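Local coordinates for major capsid protein P2 (Pseudoalteromonas phage pm2, PDB 2VVF) that serves as the major capsid protein of a lipid-containing marine phage, a homotrimer of double jelly-roll subunits, at residues A179-V185 and I246-E252. Numbering follows the deposited sequence.
Sequences AAGVDAV and IDSTMDE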
ATOM      1  N   ALA A 179     -22.041  11.631 -16.493  1.00 29.66           N
ATOM      2  CA  ALA A 179     -23.302  11.426 -17.196  1.00 29.77           C
ATOM      3  C   ALA A 179     -23.894  10.101 -16.732  1.00 34.45           C
ATOM      4  O   ALA A 179     -23.160   9.197 -16.334  1.00 34.26           O
ATOM      5  CB  ALA A 179     -23.076  11.413 -18.701  1.00 30.49           C
ATOM      6  N   ALA A 180     -25.217   9.987 -16.777  1.00 31.41           N
ATOM      7  CA  ALA A 180     -25.887   8.777 -16.311  1.00 31.34           C
ATOM      8  C   ALA A 180     -26.113   7.692 -17.365  1.00 35.39           C
ATOM      9  O   ALA A 180     -26.432   6.554 -17.020  1.00 35.15           O
ATOM     10  CB  ALA A 180     -27.196   9.130 -15.623  1.00 32.03           C
ATOM     11  N   GLY A 181     -25.960   8.035 -18.641  1.00 31.75           N
ATOM     12  CA  GLY A 181     -26.208   7.067 -19.708  1.00 31.43           C
ATOM     13  C   GLY A 181     -25.024   6.742 -20.618  1.00 35.05           C
ATOM     14  O   GLY A 181     -25.212   6.449 -21.800  1.00 34.68           O
ATOM     15  N   VAL A 182     -23.813   6.760 -20.068  1.00 31.21           N
ATOM     16  CA  VAL A 182     -22.626   6.435 -20.853  1.00 30.82           C
ATOM     17  C   VAL A 182     -22.349   4.931 -20.822  1.00 34.60           C
ATOM     18  O   VAL A 182     -22.152   4.348 -19.757  1.00 34.21           O
ATOM     19  CB  VAL A 182     -21.403   7.264 -20.415  1.00 34.47           C
ATOM     20  CG1 VAL A 182     -20.162   6.834 -21.185  1.00 34.18           C
ATOM     21  CG2 VAL A 182     -21.672   8.749 -20.620  1.00 34.21           C
ATOM     22  N   ASP A 183     -22.362   4.308 -21.996  1.00 31.05           N
ATOM     23  CA  ASP A 183     -22.144   2.869 -22.116  1.00 30.78           C
ATOM     24  C   ASP A 183     -20.672   2.523 -22.321  1.00 33.75           C
ATOM     25  O   ASP A 183     -20.132   1.634 -21.659  1.00 33.27           O
ATOM     26  CB  ASP A 183     -22.960   2.307 -23.283  1.00 32.79           C
ATOM     27  CG  ASP A 183     -24.449   2.321 -23.013  1.00 45.19           C
ATOM     28  OD1 ASP A 183     -24.853   2.005 -21.872  1.00 46.08           O
ATOM     29  OD2 ASP A 183     -25.217   2.642 -23.946  1.00 52.31           O
ATOM     30  N   ALA A 184     -20.041   3.204 -23.269  1.00 29.45           N
ATOM     31  CA  ALA A 184     -18.643   2.956 -23.583  1.00 28.81           C
ATOM     32  C   ALA A 184     -17.981   4.231 -24.079  1.00 31.78           C
ATOM     33  O   ALA A 184     -18.654   5.151 -24.542  1.00 31.24           O
ATOM     34  CB  ALA A 184     -18.521   1.854 -24.623  1.00 29.48           C
ATOM     35  N   VAL A 185     -16.659   4.280 -23.971  1.00 27.70           N
ATOM     36  CA  VAL A 185     -15.901   5.444 -24.402  1.00 27.16           C
ATOM     37  C   VAL A 185     -14.617   5.013 -25.090  1.00 30.71           C
ATOM     38  O   VAL A 185     -14.073   3.948 -24.806  1.00 30.44           O
ATOM     39  CB  VAL A 185     -15.607   6.399 -23.223  1.00 30.85           C
ATOM     40  CG1 VAL A 185     -14.760   7.582 -23.687  1.00 30.51           C
ATOM     41  CG2 VAL A 185     -16.905   6.876 -22.583  1.00 30.60           C
ATOM     42  N   ILE A 246     -17.802   9.121 -27.229  1.00 32.23           N
ATOM     43  CA  ILE A 246     -18.702   8.642 -26.188  1.00 32.17           C
ATOM     44  C   ILE A 246     -19.973   7.993 -26.717  1.00 36.72           C
ATOM     45  O   ILE A 246     -20.734   8.608 -27.465  1.00 36.29           O
ATOM     46  CB  ILE A 246     -19.034   9.754 -25.179  1.00 35.13           C
ATOM     47  CG1 ILE A 246     -17.749  10.328 -24.578  1.00 35.43           C
ATOM     48  CG2 ILE A 246     -19.959   9.228 -24.092  1.00 35.80           C
ATOM     49  CD1 ILE A 246     -17.445  11.739 -25.026  1.00 41.73           C
ATOM     50  N   ASP A 247     -20.210   6.754 -26.296  1.00 33.78           N
ATOM     51  CA  ASP A 247     -21.409   6.023 -26.681  1.00 33.88           C
ATOM     52  C   ASP A 247     -22.406   6.105 -25.533  1.00 38.40           C
ATOM     53  O   ASP A 247     -22.267   5.406 -24.528  1.00 38.03           O
ATOM     54  CB  ASP A 247     -21.075   4.559 -26.982  1.00 35.76           C
ATOM     55  CG  ASP A 247     -20.640   4.343 -28.421  1.00 45.92           C
ATOM     56  OD1 ASP A 247     -20.299   5.336 -29.100  1.00 46.52           O
ATOM     57  OD2 ASP A 247     -20.630   3.178 -28.870  1.00 51.62           O
ATOM     58  N   SER A 248     -23.394   6.981 -25.675  1.00 35.57           N
ATOM     59  CA  SER A 248     -24.397   7.177 -24.635  1.00 35.72           C
ATOM     60  C   SER A 248     -25.729   6.520 -24.982  1.00 40.43           C
ATOM     61  O   SER A 248     -25.934   6.057 -26.104  1.00 39.98           O
ATOM     62  CB  SER A 248     -24.599   8.671 -24.370  1.00 39.14           C
ATOM     63  OG  SER A 248     -25.274   8.893 -23.143  1.00 47.58           O
ATOM     64  N   THR A 249     -26.629   6.486 -24.005  1.00 37.70           N
ATOM     65  CA  THR A 249     -27.952   5.903 -24.186  1.00 37.86           C
ATOM     66  C   THR A 249     -28.992   6.964 -23.860  1.00 42.36           C
ATOM     67  O   THR A 249     -30.196   6.747 -24.010  1.00 42.01           O
ATOM     68  CB  THR A 249     -28.144   4.660 -23.297  1.00 46.72           C
ATOM     69  OG1 THR A 249     -27.972   5.022 -21.922  1.00 48.20           O
ATOM     70  CG2 THR A 249     -27.131   3.586 -23.659  1.00 44.65           C
ATOM     71  N   MET A 250     -28.508   8.116 -23.409  1.00 39.23           N
ATOM     72  CA  MET A 250     -29.372   9.223 -23.030  1.00 39.06           C
ATOM     73  C   MET A 250     -28.927  10.502 -23.720  1.00 42.86           C
ATOM     74  O   MET A 250     -27.776  10.631 -24.131  1.00 42.56           O
ATOM     75  CB  MET A 250     -29.304   9.436 -21.517  1.00 41.43           C
ATOM     76  CG  MET A 250     -30.414   8.773 -20.734  1.00 45.28           C
ATOM     77  SD  MET A 250     -30.037   8.737 -18.972  1.00 49.68           S
ATOM     78  CE  MET A 250     -29.179   7.164 -18.845  1.00 46.40           C
ATOM     79  N   ASP A 251     -29.838  11.461 -23.825  1.00 39.41           N
ATOM     80  CA  ASP A 251     -29.511  12.753 -24.408  1.00 39.21           C
ATOM     81  C   ASP A 251     -29.440  13.746 -23.257  1.00 42.02           C
ATOM     82  O   ASP A 251     -30.465  14.233 -22.783  1.00 41.84           O
ATOM     83  CB  ASP A 251     -30.580  13.182 -25.413  1.00 41.31           C
ATOM     84  CG  ASP A 251     -29.988  13.619 -26.738  1.00 53.15           C
ATOM     85  OD1 ASP A 251     -29.498  14.767 -26.824  1.00 54.07           O
ATOM     86  OD2 ASP A 251     -30.008  12.811 -27.691  1.00 59.47           O
ATOM     87  N   GLU A 252     -28.227  14.004 -22.781  1.00 37.15           N
ATOM     88  CA  GLU A 252     -28.033  14.895 -21.647  1.00 36.27           C
ATOM     89  C   GLU A 252     -26.770  15.733 -21.787  1.00 38.46           C
ATOM     90  O   GLU A 252     -25.973  15.527 -22.703  1.00 37.97           O
ATOM     91  CB  GLU A 252     -27.954  14.076 -20.355  1.00 37.57           C
ATOM     92  CG  GLU A 252     -26.601  13.411 -20.130  1.00 47.15           C
ATOM     93  CD  GLU A 252     -26.719  11.975 -19.654  1.00 63.80           C
ATOM     94  OE1 GLU A 252     -27.224  11.758 -18.532  1.00 54.53           O
ATOM     95  OE2 GLU A 252     -26.287  11.063 -20.393  1.00 56.18           O
TER
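Asp247 is matched by two residues, Asp183 and Ala184, on the neighbouring antiparallel strand, the signature of a classic beta bulge, here in the four-stranded sheet of the C-terminal jelly roll of the capsid subunit. Asp247 O takes the N-H of Asp183, N to O 2.8 Å, nearly in line with its carbonyl, and accepts a second, weak hydrogen bond from Ala184 N, while Asp247 N returns a bond to Ala184 O. The carboxylate of Asp247 turns elsewhere, its OD1 bonding to Thr158 on the neighbouring strand 157-161.

On the other face, Ile246 lies against two valines. Its CG2, carried anti to the backbone N, rests mainly on both methyls of Val182, with CG1 of that valine 3.8 Å away; CG1 of Ile246 lies beside Val185, the two side chains pointing the same way. Leu154 and Tyr219 of the facing sheet bring this face into the interior of the sandwich.

Farther along, Glu252 OE1 accepts the N-H of Ala180, N to OE1 3.2 Å, from above its carboxylate plane. Three donors converge on the carbonyl oxygen of buried Gly181: Thr249 N in the carbonyl plane, Thr249 OG1 tilted 30° from it, and Ser248 OG, 2.8 Å from Gly181 O and 75° out of that plane.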